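Local coordinates for calcium uptake protein 2, mitochondrial (Homo sapiens, PDB 6LB7), which probably regulates calcium uptake through the mitochondrial calcium uniporter as a calcium-binding EF-hand protein paired with another protein, at residues 243-248 / 284-289; 249-254 / 280-285; 253-258 / 309-314; 257-262 / 275-280. All blocks are in the same frame, centred on the assembly; numbering follows the deposited sequence.

Interaction 1: 243-248 / 284-289; sequences KSFCHF and QELSNN
L286 pushes its two methyl groups against F245, S244 and F248. The contact lies in the C-terminal helical lobe, whose helix-loop-helix layout is consistent with an EF-hand domain. It joins helix 239-249 to the linker that leads from helix 271-282 into helix 288-298. L286 is held by packing, with no hydrogen bond between the two segments.

Its CG stands anti to the carbonyl carbon (chi1 -64°). The CB bond of L286 points to one side of the helix, but the branched end comes nearer to it. The two methyls divide the work. CD1 reaches the F245 ring, with L286 CD1 to F245 CD1 at 3.9 Å, and the same methyl also lies over one face of the F248 ring. CD2 turns to the helix backbone, 3.9 Å from S244 O. F248 adds its CB, 4.3 Å from L286 CD2.

The two phenylalanines also support each other. F248 CD2 sits over one face of the F245 ring, 3.9 Å above its plane and offset toward the rim. F207 meets F245 edge-to-face. L315 of helix 308-320 touches the side chains of both, and V278 of helix 271-282 touches both F248 and L286. S244 packs through its CB, while its OG bonds to D240 O.

Just after L286 the chain enters helix 288-298. S287 holds the N-cap position, yet its side chain makes no capping bond. It spans to the first turn instead: S287 OG donates to N289 OD1 at 2.6 Å, lying in the carbonyl plane with a C=O...donor angle of 159°.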
loop_
_atom_site.group_PDB
_atom_site.type_symbol
_atom_site.label_atom_id
_atom_site.label_comp_id
_atom_site.label_asym_id
_atom_site.label_seq_id
_atom_site.Cartn_x
_atom_site.Cartn_y
_atom_site.Cartn_z
ATOM N N LYS B 243 -6.123 -1.581 24.166
ATOM C CA LYS B 243 -6.287 -0.610 23.086
ATOM C C LYS B 243 -5.004 -0.460 22.275
ATOM O O LYS B 243 -5.055 -0.338 21.044
ATOM C CB LYS B 243 -6.717 0.760 23.641
ATOM C CG LYS B 243 -8.148 0.820 24.135
ATOM C CD LYS B 243 -8.479 2.186 24.783
ATOM C CE LYS B 243 -9.950 2.251 25.120
ATOM N NZ LYS B 243 -10.384 3.538 25.717
ATOM N N SER B 244 -3.847 -0.476 22.941
ATOM C CA SER B 244 -2.577 -0.341 22.222
ATOM C C SER B 244 -2.359 -1.502 21.267
ATOM O O SER B 244 -1.883 -1.301 20.146
ATOM C CB SER B 244 -1.395 -0.259 23.191
ATOM O OG SER B 244 -1.568 0.856 24.033
ATOM N N PHE B 245 -2.674 -2.727 21.702
ATOM C CA PHE B 245 -2.566 -3.855 20.789
ATOM C C PHE B 245 -3.513 -3.705 19.618
ATOM O O PHE B 245 -3.142 -4.004 18.476
ATOM C CB PHE B 245 -2.840 -5.184 21.483
ATOM C CG PHE B 245 -2.528 -6.364 20.612
ATOM C CD1 PHE B 245 -1.228 -6.857 20.544
ATOM C CD2 PHE B 245 -3.521 -6.953 19.822
ATOM C CE1 PHE B 245 -0.924 -7.935 19.729
ATOM C CE2 PHE B 245 -3.232 -8.034 18.993
ATOM C CZ PHE B 245 -1.915 -8.525 18.947
ATOM N N CYS B 246 -4.755 -3.282 19.878
ATOM C CA CYS B 246 -5.697 -3.133 18.775
ATOM C C CYS B 246 -5.213 -2.094 17.775
ATOM O O CYS B 246 -5.390 -2.264 16.564
ATOM C CB CYS B 246 -7.101 -2.787 19.290
ATOM S SG CYS B 246 -7.870 -4.115 20.245
ATOM N N HIS B 247 -4.636 -0.993 18.253
ATOM C CA HIS B 247 -4.065 -0.013 17.327
ATOM C C HIS B 247 -2.932 -0.623 16.504
ATOM O O HIS B 247 -2.796 -0.331 15.308
ATOM C CB HIS B 247 -3.553 1.206 18.099
ATOM C CG HIS B 247 -4.643 2.053 18.666
ATOM N ND1 HIS B 247 -4.546 2.675 19.892
ATOM C CD2 HIS B 247 -5.859 2.385 18.169
ATOM C CE1 HIS B 247 -5.655 3.355 20.126
ATOM N NE2 HIS B 247 -6.470 3.188 19.100
ATOM N N PHE B 248 -2.105 -1.474 17.133
ATOM C CA PHE B 248 -1.040 -2.155 16.401
ATOM C C PHE B 248 -1.586 -3.050 15.283
ATOM O O PHE B 248 -0.948 -3.187 14.228
ATOM C CB PHE B 248 -0.166 -2.954 17.384
ATOM C CG PHE B 248 0.506 -4.168 16.770
ATOM C CD1 PHE B 248 1.706 -4.040 16.090
ATOM C CD2 PHE B 248 -0.057 -5.438 16.901
ATOM C CE1 PHE B 248 2.332 -5.158 15.517
ATOM C CE2 PHE B 248 0.565 -6.557 16.343
ATOM C CZ PHE B 248 1.771 -6.407 15.650
ATOM N N GLN B 284 5.334 3.146 18.849
ATOM C CA GLN B 284 5.032 2.849 20.262
ATOM C C GLN B 284 5.383 1.418 20.648
ATOM O O GLN B 284 5.733 0.615 19.788
ATOM C CB GLN B 284 3.526 2.929 20.464
ATOM C CG GLN B 284 2.914 4.202 19.941
ATOM C CD GLN B 284 3.333 5.354 20.810
ATOM O OE1 GLN B 284 4.439 5.390 21.333
ATOM N NE2 GLN B 284 2.428 6.292 20.989
ATOM N N GLU B 285 5.257 1.163 21.945
ATOM C CA GLU B 285 5.529 -0.120 22.564
ATOM C C GLU B 285 4.231 -0.868 22.846
ATOM O O GLU B 285 3.131 -0.301 22.849
ATOM C CB GLU B 285 6.305 0.061 23.870
ATOM C CG GLU B 285 7.617 0.756 23.747
ATOM C CD GLU B 285 8.538 0.509 24.933
ATOM O OE1 GLU B 285 8.473 1.252 25.883
ATOM O OE2 GLU B 285 9.318 -0.425 24.912
ATOM N N LEU B 286 4.370 -2.171 23.046
ATOM C CA LEU B 286 3.347 -3.017 23.626
ATOM C C LEU B 286 3.781 -3.435 25.021
ATOM O O LEU B 286 4.976 -3.563 25.293
ATOM C CB LEU B 286 3.125 -4.256 22.779
ATOM C CG LEU B 286 2.581 -3.981 21.385
ATOM C CD1 LEU B 286 2.380 -5.294 20.673
ATOM C CD2 LEU B 286 1.286 -3.190 21.470
ATOM N N SER B 287 2.801 -3.683 25.890
ATOM C CA SER B 287 3.094 -4.061 27.268
ATOM C C SER B 287 3.581 -5.506 27.372
ATOM O O SER B 287 3.255 -6.365 26.541
ATOM C CB SER B 287 1.857 -3.889 28.142
ATOM O OG SER B 287 0.792 -4.701 27.654
ATOM N N ASN B 288 4.330 -5.769 28.456
ATOM C CA ASN B 288 5.008 -7.049 28.649
ATOM C C ASN B 288 4.032 -8.204 28.803
ATOM O O ASN B 288 4.300 -9.310 28.323
ATOM C CB ASN B 288 5.905 -6.979 29.884
ATOM C CG ASN B 288 7.092 -6.069 29.689
ATOM O OD1 ASN B 288 7.708 -6.059 28.627
ATOM N ND2 ASN B 288 7.424 -5.301 30.719
ATOM N N ASN B 289 2.923 -7.999 29.522
ATOM C CA ASN B 289 1.949 -9.084 29.627
ATOM C C ASN B 289 1.425 -9.500 28.250
ATOM O O ASN B 289 1.198 -10.693 28.005
ATOM C CB ASN B 289 0.794 -8.695 30.580
ATOM C CG ASN B 289 0.181 -7.312 30.277
ATOM O OD1 ASN B 289 0.430 -6.698 29.232
ATOM N ND2 ASN B 289 -0.634 -6.821 31.216
#

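Interaction 2: 249-254 / 280-285; sequences TTHLED and VATGQE
D254 OD1 forms a salt bridge with a basic side chain on the chain of another protein, while D254 CB rests on A281. The acid therefore serves two neighbours, with its CB against A281 and its carboxylate at the interface with the other protein. The contact joins the start of helix 252-264 to the end of helix 271-282. These two helices form a helix-loop-helix unit, consistent with an EF-hand.

The backbones come close, with D254 CA 5.0 Å from A281 CA. A small residue at A281 suits this spacing. D254 CB lies 4.0 Å from both A281 CA and A281 CB. A281 CB is also 3.9 Å from H251 O.

H251 is the N-cap residue of helix 252-264. Its CG stands anti to the carbonyl carbon (chi1 -63°), which brings the imidazole beside the last turn of helix 271-282. The approach to the A281 carbonyl is oblique. H251 ND1 is 3.4 Å from A281 O, but the angle is too poor for a hydrogen bond. P97 also touches H251. T282 adds a looser contact, its OG1 lying 4.2 Å from H251 CB.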
loop_
_atom_site.group_PDB
_atom_site.type_symbol
_atom_site.label_atom_id
_atom_site.label_comp_id
_atom_site.label_asym_id
_atom_site.label_seq_id
_atom_site.Cartn_x
_atom_site.Cartn_y
_atom_site.Cartn_z
ATOM N N THR B 249 -2.758 -3.656 15.468
ATOM C CA THR B 249 -3.287 -4.501 14.400
ATOM C C THR B 249 -3.647 -3.702 13.141
ATOM O O THR B 249 -3.789 -4.300 12.075
ATOM C CB THR B 249 -4.522 -5.284 14.864
ATOM O OG1 THR B 249 -5.615 -4.375 15.077
ATOM C CG2 THR B 249 -4.219 -6.064 16.159
ATOM N N THR B 250 -3.796 -2.376 13.224
ATOM C CA THR B 250 -4.090 -1.606 12.015
ATOM C C THR B 250 -2.829 -1.220 11.248
ATOM O O THR B 250 -2.937 -0.638 10.164
ATOM C CB THR B 250 -4.915 -0.340 12.326
ATOM O OG1 THR B 250 -4.165 0.555 13.150
ATOM C CG2 THR B 250 -6.231 -0.691 13.042
ATOM N N HIS B 251 -1.646 -1.569 11.764
ATOM C CA HIS B 251 -0.372 -1.338 11.091
ATOM C C HIS B 251 0.281 -2.634 10.630
ATOM O O HIS B 251 1.507 -2.742 10.621
ATOM C CB HIS B 251 0.579 -0.572 12.000
ATOM C CG HIS B 251 0.082 0.783 12.361
ATOM N ND1 HIS B 251 0.369 1.899 11.610
ATOM C CD2 HIS B 251 -0.729 1.197 13.360
ATOM C CE1 HIS B 251 -0.210 2.952 12.157
ATOM N NE2 HIS B 251 -0.882 2.554 13.221
ATOM N N LEU B 252 -0.528 -3.625 10.254
ATOM C CA LEU B 252 -0.008 -4.942 9.897
ATOM C C LEU B 252 0.779 -4.931 8.600
ATOM O O LEU B 252 1.595 -5.833 8.375
ATOM C CB LEU B 252 -1.140 -5.950 9.739
ATOM C CG LEU B 252 -1.870 -6.371 11.006
ATOM C CD1 LEU B 252 -2.785 -7.563 10.729
ATOM C CD2 LEU B 252 -0.865 -6.666 12.088
ATOM N N GLU B 253 0.474 -3.999 7.694
ATOM C CA GLU B 253 1.191 -3.948 6.425
ATOM C C GLU B 253 2.678 -3.745 6.659
ATOM O O GLU B 253 3.507 -4.520 6.171
ATOM C CB GLU B 253 0.621 -2.832 5.541
ATOM C CG GLU B 253 1.340 -2.662 4.218
ATOM C CD GLU B 253 0.884 -1.430 3.438
ATOM O OE1 GLU B 253 0.306 -0.497 4.043
ATOM O OE2 GLU B 253 1.112 -1.398 2.208
ATOM N N ASP B 254 3.031 -2.707 7.419
ATOM C CA ASP B 254 4.424 -2.451 7.741
ATOM C C ASP B 254 4.991 -3.544 8.638
ATOM O O ASP B 254 6.167 -3.899 8.521
ATOM C CB ASP B 254 4.556 -1.086 8.410
ATOM C CG ASP B 254 4.292 0.065 7.444
ATOM O OD1 ASP B 254 4.100 -0.211 6.243
ATOM O OD2 ASP B 254 4.298 1.236 7.879
ATOM N N VAL B 280 8.903 0.094 14.670
ATOM C CA VAL B 280 8.999 0.640 13.318
ATOM C C VAL B 280 7.614 0.737 12.667
ATOM O O VAL B 280 7.291 1.738 12.018
ATOM C CB VAL B 280 9.992 -0.199 12.496
ATOM C CG1 VAL B 280 9.985 0.215 11.030
ATOM C CG2 VAL B 280 11.394 -0.056 13.098
ATOM N N ALA B 281 6.761 -0.281 12.809
ATOM C CA ALA B 281 5.406 -0.314 12.200
ATOM C C ALA B 281 4.493 0.699 12.879
ATOM O O ALA B 281 3.670 1.303 12.248
ATOM C CB ALA B 281 4.819 -1.684 12.345
ATOM N N THR B 282 4.705 0.816 14.164
ATOM C CA THR B 282 4.072 1.698 15.143
ATOM C C THR B 282 4.435 2.937 15.963
ATOM O O THR B 282 3.522 3.740 16.370
ATOM C CB THR B 282 3.549 0.749 16.232
ATOM O OG1 THR B 282 2.602 -0.148 15.665
ATOM C CG2 THR B 282 2.988 1.371 17.482
ATOM N N GLY B 283 5.702 3.148 16.226
ATOM C CA GLY B 283 6.012 4.415 16.906
ATOM C C GLY B 283 5.940 4.249 18.404
ATOM O O GLY B 283 6.464 5.093 19.091
ATOM N N GLN B 284 5.334 3.146 18.849
ATOM C CA GLN B 284 5.032 2.849 20.262
ATOM C C GLN B 284 5.383 1.418 20.648
ATOM O O GLN B 284 5.733 0.615 19.788
ATOM C CB GLN B 284 3.526 2.929 20.464
ATOM C CG GLN B 284 2.914 4.202 19.941
ATOM C CD GLN B 284 3.333 5.354 20.810
ATOM O OE1 GLN B 284 4.439 5.390 21.333
ATOM N NE2 GLN B 284 2.428 6.292 20.989
ATOM N N GLU B 285 5.257 1.163 21.945
ATOM C CA GLU B 285 5.529 -0.120 22.564
ATOM C C GLU B 285 4.231 -0.868 22.846
ATOM O O GLU B 285 3.131 -0.301 22.849
ATOM C CB GLU B 285 6.305 0.061 23.870
ATOM C CG GLU B 285 7.617 0.756 23.747
ATOM C CD GLU B 285 8.538 0.509 24.933
ATOM O OE1 GLU B 285 8.473 1.252 25.883
ATOM O OE2 GLU B 285 9.318 -0.425 24.912
#

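Interaction 3: 253-258 / 309-314; sequences EDFAIA and EEFLGV
F255 and L312 both carry CG anti to the backbone N, with chi1 179° for F255 and -166° for L312. F311 has the same setting. These torsions extend all three side chains from their helices into the space between them. F255 and L312 lie alongside with their ends pointing opposite ways, and the F255 side chain stands nearly perpendicular to that of F311.

The F255 ring meets two groups. Its CE1 comes to the edge of the F311 ring, near the plane of that ring, with F255 CE1 to F311 CE2 at 4.1 Å. L312 CD1 lies at the edge of F255, near its plane and 4.1 Å from F255 CD1. The other methyl of L312 takes the next position along: L312 CD2 is 3.6 Å from A256 CB. L312 thus straddles the helix surface with one methyl on each neighbour.

The helices run nearly antiparallel, at 168°, with their short axes 11.3 Å apart. Helix 252-264 is the first and helix 308-320 the last of four successive helices in the C-terminal lobe, an arrangement consistent with a pair of EF-hands. The spacing is bridged by the F255 and F311 rings and by L312. F248 and F274 both meet F255 edge-to-face, and F298 packs on F311.

If F255 were replaced by an alanine, F311 CE2 and L312 CD1 would probably be left beside a gap, and F248 and F274 would lose their edge-to-face partner.

A256 and L312 lie at the partly exposed margin, while F255 and F311 are buried. L312 CA is 7.3 Å from A256 CA, where the two backbones come nearest.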
loop_
_atom_site.group_PDB
_atom_site.type_symbol
_atom_site.label_atom_id
_atom_site.label_comp_id
_atom_site.label_asym_id
_atom_site.label_seq_id
_atom_site.Cartn_x
_atom_site.Cartn_y
_atom_site.Cartn_z
ATOM N N GLU B 253 0.474 -3.999 7.694
ATOM C CA GLU B 253 1.191 -3.948 6.425
ATOM C C GLU B 253 2.678 -3.745 6.659
ATOM O O GLU B 253 3.507 -4.520 6.171
ATOM C CB GLU B 253 0.621 -2.832 5.541
ATOM C CG GLU B 253 1.340 -2.662 4.218
ATOM C CD GLU B 253 0.884 -1.430 3.438
ATOM O OE1 GLU B 253 0.306 -0.497 4.043
ATOM O OE2 GLU B 253 1.112 -1.398 2.208
ATOM N N ASP B 254 3.031 -2.707 7.419
ATOM C CA ASP B 254 4.424 -2.451 7.741
ATOM C C ASP B 254 4.991 -3.544 8.638
ATOM O O ASP B 254 6.167 -3.899 8.521
ATOM C CB ASP B 254 4.556 -1.086 8.410
ATOM C CG ASP B 254 4.292 0.065 7.444
ATOM O OD1 ASP B 254 4.100 -0.211 6.243
ATOM O OD2 ASP B 254 4.298 1.236 7.879
ATOM N N PHE B 255 4.170 -4.103 9.530
ATOM C CA PHE B 255 4.674 -5.161 10.399
ATOM C C PHE B 255 5.049 -6.398 9.597
ATOM O O PHE B 255 6.070 -7.040 9.878
ATOM C CB PHE B 255 3.648 -5.513 11.480
ATOM C CG PHE B 255 4.110 -6.609 12.398
ATOM C CD1 PHE B 255 3.668 -7.916 12.212
ATOM C CD2 PHE B 255 5.018 -6.339 13.430
ATOM C CE1 PHE B 255 4.105 -8.940 13.047
ATOM C CE2 PHE B 255 5.453 -7.356 14.278
ATOM C CZ PHE B 255 4.997 -8.663 14.078
ATOM N N ALA B 256 4.237 -6.759 8.601
ATOM C CA ALA B 256 4.548 -7.934 7.785
ATOM C C ALA B 256 5.804 -7.719 6.939
ATOM O O ALA B 256 6.587 -8.658 6.727
ATOM C CB ALA B 256 3.361 -8.292 6.891
ATOM N N ILE B 257 6.006 -6.495 6.432
ATOM C CA ILE B 257 7.238 -6.182 5.709
ATOM C C ILE B 257 8.442 -6.339 6.627
ATOM O O ILE B 257 9.477 -6.881 6.234
ATOM C CB ILE B 257 7.174 -4.759 5.114
ATOM C CG1 ILE B 257 6.213 -4.702 3.919
ATOM C CG2 ILE B 257 8.577 -4.284 4.711
ATOM C CD1 ILE B 257 5.677 -3.300 3.618
ATOM N N ALA B 258 8.335 -5.851 7.865
ATOM C CA ALA B 258 9.435 -6.013 8.802
ATOM C C ALA B 258 9.682 -7.487 9.099
ATOM O O ALA B 258 10.832 -7.942 9.096
ATOM C CB ALA B 258 9.151 -5.229 10.081
ATOM N N GLU B 309 4.771 -16.102 10.942
ATOM C CA GLU B 309 3.810 -16.306 9.865
ATOM C C GLU B 309 2.460 -16.754 10.415
ATOM O O GLU B 309 1.412 -16.314 9.934
ATOM C CB GLU B 309 4.360 -17.326 8.864
ATOM C CG GLU B 309 5.673 -16.911 8.178
ATOM C CD GLU B 309 6.927 -17.534 8.816
ATOM O OE1 GLU B 309 6.915 -17.853 10.034
ATOM O OE2 GLU B 309 7.931 -17.711 8.089
ATOM N N GLU B 310 2.464 -17.638 11.422
ATOM C CA GLU B 310 1.208 -18.075 12.017
ATOM C C GLU B 310 0.568 -16.954 12.830
ATOM O O GLU B 310 -0.652 -16.768 12.775
ATOM C CB GLU B 310 1.427 -19.315 12.879
ATOM C CG GLU B 310 1.580 -20.598 12.086
ATOM C CD GLU B 310 3.026 -20.889 11.708
ATOM O OE1 GLU B 310 3.864 -19.950 11.725
ATOM O OE2 GLU B 310 3.322 -22.065 11.397
ATOM N N PHE B 311 1.377 -16.187 13.568
ATOM C CA PHE B 311 0.863 -15.020 14.281
ATOM C C PHE B 311 0.162 -14.065 13.318
ATOM O O PHE B 311 -1.006 -13.712 13.508
ATOM C CB PHE B 311 2.019 -14.330 15.010
ATOM C CG PHE B 311 1.638 -13.043 15.706
ATOM C CD1 PHE B 311 0.601 -13.006 16.631
ATOM C CD2 PHE B 311 2.351 -11.883 15.460
ATOM C CE1 PHE B 311 0.276 -11.825 17.280
ATOM C CE2 PHE B 311 2.041 -10.703 16.108
ATOM C CZ PHE B 311 0.994 -10.673 17.022
ATOM N N LEU B 312 0.861 -13.678 12.245
ATOM C CA LEU B 312 0.299 -12.802 11.226
ATOM C C LEU B 312 -0.995 -13.364 10.637
ATOM O O LEU B 312 -1.934 -12.616 10.344
ATOM C CB LEU B 312 1.346 -12.585 10.134
ATOM C CG LEU B 312 1.059 -11.444 9.177
ATOM C CD1 LEU B 312 1.078 -10.116 9.932
ATOM C CD2 LEU B 312 2.076 -11.465 8.044
ATOM N N GLY B 313 -1.070 -14.683 10.466
ATOM C CA GLY B 313 -2.306 -15.278 10.000
ATOM C C GLY B 313 -3.469 -15.045 10.947
ATOM O O GLY B 313 -4.566 -14.679 10.515
ATOM N N VAL B 314 -3.249 -15.257 12.250
ATOM C CA VAL B 314 -4.310 -15.025 13.235
ATOM C C VAL B 314 -4.696 -13.546 13.277
ATOM O O VAL B 314 -5.879 -13.201 13.393
ATOM C CB VAL B 314 -3.869 -15.549 14.617
ATOM C CG1 VAL B 314 -4.838 -15.095 15.726
ATOM C CG2 VAL B 314 -3.750 -17.083 14.603
#

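Interaction 4: 257-262 / 275-280; sequences IAMQMF and KRAVKV
A277 meets A258 and M259 with its single methyl group, and this is the tight part of the contact. Helices 252-264 and 271-282 pack here as a helix-loop-helix pair, consistent with an EF-hand. Their short axes approach to 9.8 Å at an angle of 143°. The small alanines let the backbones close in, with A258 CA 5.7 Å from A277 CA and A258 CB 3.8 Å from A277 CB.

M259 leaves its helix pointing to one side, and its chain bends at chi2 (-57°) and chi3 (110°) to bring the methyl in. M259 CE is modelled 3.3 Å from A277 CB, tighter than usual for two carbons, so the exact fit is doubtful. V269 in the connecting loop touches both M259 and F262.

The outer faces of both helices are loose and polar: Q260 on one, K275 and K279 on the other. R276 NH2 forms a salt bridge with an acidic side chain on the chain of another protein, and Q260 OE1 takes a hydrogen bond with a polar side chain there. Apolar side chains of that chain also pack on I257, A258 and F262. F262 is the looser edge of the buried part: its ring approaches A277 obliquely, with F262 CE2 4.3 Å from A277 CB.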
loop_
_atom_site.group_PDB
_atom_site.type_symbol
_atom_site.label_atom_id
_atom_site.label_comp_id
_atom_site.label_asym_id
_atom_site.label_seq_id
_atom_site.Cartn_x
_atom_site.Cartn_y
_atom_site.Cartn_z
ATOM N N ILE B 257 6.006 -6.495 6.432
ATOM C CA ILE B 257 7.238 -6.182 5.709
ATOM C C ILE B 257 8.442 -6.339 6.627
ATOM O O ILE B 257 9.477 -6.881 6.234
ATOM C CB ILE B 257 7.174 -4.759 5.114
ATOM C CG1 ILE B 257 6.213 -4.702 3.919
ATOM C CG2 ILE B 257 8.577 -4.284 4.711
ATOM C CD1 ILE B 257 5.677 -3.300 3.618
ATOM N N ALA B 258 8.335 -5.851 7.865
ATOM C CA ALA B 258 9.435 -6.013 8.802
ATOM C C ALA B 258 9.682 -7.487 9.099
ATOM O O ALA B 258 10.832 -7.942 9.096
ATOM C CB ALA B 258 9.151 -5.229 10.081
ATOM N N MET B 259 8.606 -8.266 9.297
ATOM C CA MET B 259 8.765 -9.703 9.532
ATOM C C MET B 259 9.460 -10.383 8.358
ATOM O O MET B 259 10.309 -11.260 8.556
ATOM C CB MET B 259 7.410 -10.367 9.788
ATOM C CG MET B 259 6.812 -10.072 11.174
ATOM S SD MET B 259 7.933 -10.568 12.513
ATOM C CE MET B 259 8.444 -8.995 13.139
ATOM N N GLN B 260 9.112 -9.995 7.129
ATOM C CA GLN B 260 9.736 -10.618 5.972
ATOM C C GLN B 260 11.200 -10.238 5.865
ATOM O O GLN B 260 12.023 -11.053 5.435
ATOM C CB GLN B 260 9.012 -10.230 4.684
ATOM C CG GLN B 260 9.427 -11.083 3.493
ATOM C CD GLN B 260 8.807 -10.631 2.189
ATOM O OE1 GLN B 260 8.850 -9.446 1.841
ATOM N NE2 GLN B 260 8.221 -11.575 1.456
ATOM N N MET B 261 11.556 -9.021 6.267
ATOM C CA MET B 261 12.960 -8.643 6.169
ATOM C C MET B 261 13.816 -9.421 7.159
ATOM O O MET B 261 14.939 -9.820 6.824
ATOM C CB MET B 261 13.105 -7.138 6.353
ATOM C CG MET B 261 12.718 -6.353 5.088
ATOM S SD MET B 261 12.745 -4.602 5.466
ATOM C CE MET B 261 12.266 -3.868 3.902
ATOM N N PHE B 262 13.310 -9.668 8.374
ATOM C CA PHE B 262 14.024 -10.554 9.292
ATOM C C PHE B 262 14.157 -11.951 8.703
ATOM O O PHE B 262 15.214 -12.581 8.805
ATOM C CB PHE B 262 13.306 -10.647 10.637
ATOM C CG PHE B 262 13.545 -9.485 11.547
ATOM C CD1 PHE B 262 14.804 -8.952 11.695
ATOM C CD2 PHE B 262 12.492 -8.928 12.264
ATOM C CE1 PHE B 262 15.029 -7.889 12.532
ATOM C CE2 PHE B 262 12.710 -7.854 13.113
ATOM C CZ PHE B 262 13.980 -7.337 13.247
ATOM N N LYS B 275 9.940 -6.527 19.140
ATOM C CA LYS B 275 9.840 -5.171 19.667
ATOM C C LYS B 275 10.231 -4.136 18.625
ATOM O O LYS B 275 9.532 -3.130 18.441
ATOM C CB LYS B 275 10.722 -5.026 20.913
ATOM C CG LYS B 275 10.140 -5.633 22.188
ATOM C CD LYS B 275 11.058 -5.354 23.381
ATOM C CE LYS B 275 10.331 -5.522 24.706
ATOM N NZ LYS B 275 11.262 -5.358 25.874
ATOM N N ARG B 276 11.359 -4.360 17.938
ATOM C CA ARG B 276 11.767 -3.316 16.994
ATOM C C ARG B 276 10.835 -3.274 15.784
ATOM O O ARG B 276 10.418 -2.197 15.331
ATOM C CB ARG B 276 13.213 -3.563 16.558
ATOM C CG ARG B 276 13.809 -2.540 15.638
ATOM C CD ARG B 276 14.686 -1.574 16.328
ATOM N NE ARG B 276 15.448 -0.891 15.493
ATOM C CZ ARG B 276 16.571 -1.224 15.190
ATOM N NH1 ARG B 276 17.085 -2.237 15.654
ATOM N NH2 ARG B 276 17.181 -0.540 14.414
ATOM N N ALA B 277 10.318 -4.398 15.304
ATOM C CA ALA B 277 9.312 -4.353 14.240
ATOM C C ALA B 277 8.039 -3.642 14.685
ATOM O O ALA B 277 7.397 -2.939 13.888
ATOM C CB ALA B 277 8.976 -5.760 13.800
ATOM N N VAL B 278 7.628 -3.857 15.938
ATOM C CA VAL B 278 6.458 -3.159 16.465
ATOM C C VAL B 278 6.705 -1.661 16.456
ATOM O O VAL B 278 5.869 -0.878 15.991
ATOM C CB VAL B 278 6.108 -3.664 17.881
ATOM C CG1 VAL B 278 5.196 -2.671 18.579
ATOM C CG2 VAL B 278 5.446 -5.036 17.816
ATOM N N LYS B 279 7.875 -1.241 16.945
ATOM C CA LYS B 279 8.196 0.184 17.007
ATOM C C LYS B 279 8.290 0.798 15.613
ATOM O O LYS B 279 7.804 1.909 15.380
ATOM C CB LYS B 279 9.509 0.381 17.771
ATOM C CG LYS B 279 10.050 1.804 17.772
ATOM C CD LYS B 279 9.351 2.660 18.816
ATOM C CE LYS B 279 10.163 3.904 19.150
ATOM N NZ LYS B 279 9.500 4.732 20.195
ATOM N N VAL B 280 8.903 0.094 14.670
ATOM C CA VAL B 280 8.999 0.640 13.318
ATOM C C VAL B 280 7.614 0.737 12.667
ATOM O O VAL B 280 7.291 1.738 12.018
ATOM C CB VAL B 280 9.992 -0.199 12.496
ATOM C CG1 VAL B 280 9.985 0.215 11.030
ATOM C CG2 VAL B 280 11.394 -0.056 13.098
#

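All four contacts lie in the C-terminal lobe. Interactions 2 and 4 hold the same helices, 252-264 and 271-282, interaction 2 at the end of the pairing and interaction 4 about a turn further in. Interaction 4 is wholly buried and apolar, while interaction 2 is partly buried, with a charged group at the subunit interface. Interactions 1 and 3 are also partly buried, each with two buried residues. Interaction 3 ties helix 252-264 to the last helix with aromatic packing. Interaction 1 brings in helix 239-249 and touches no other protein chain. F248 connects interactions 1 and 3, with its CE1 3.6 Å from F255 CD2. F255 in turn touches A277 of interaction 4.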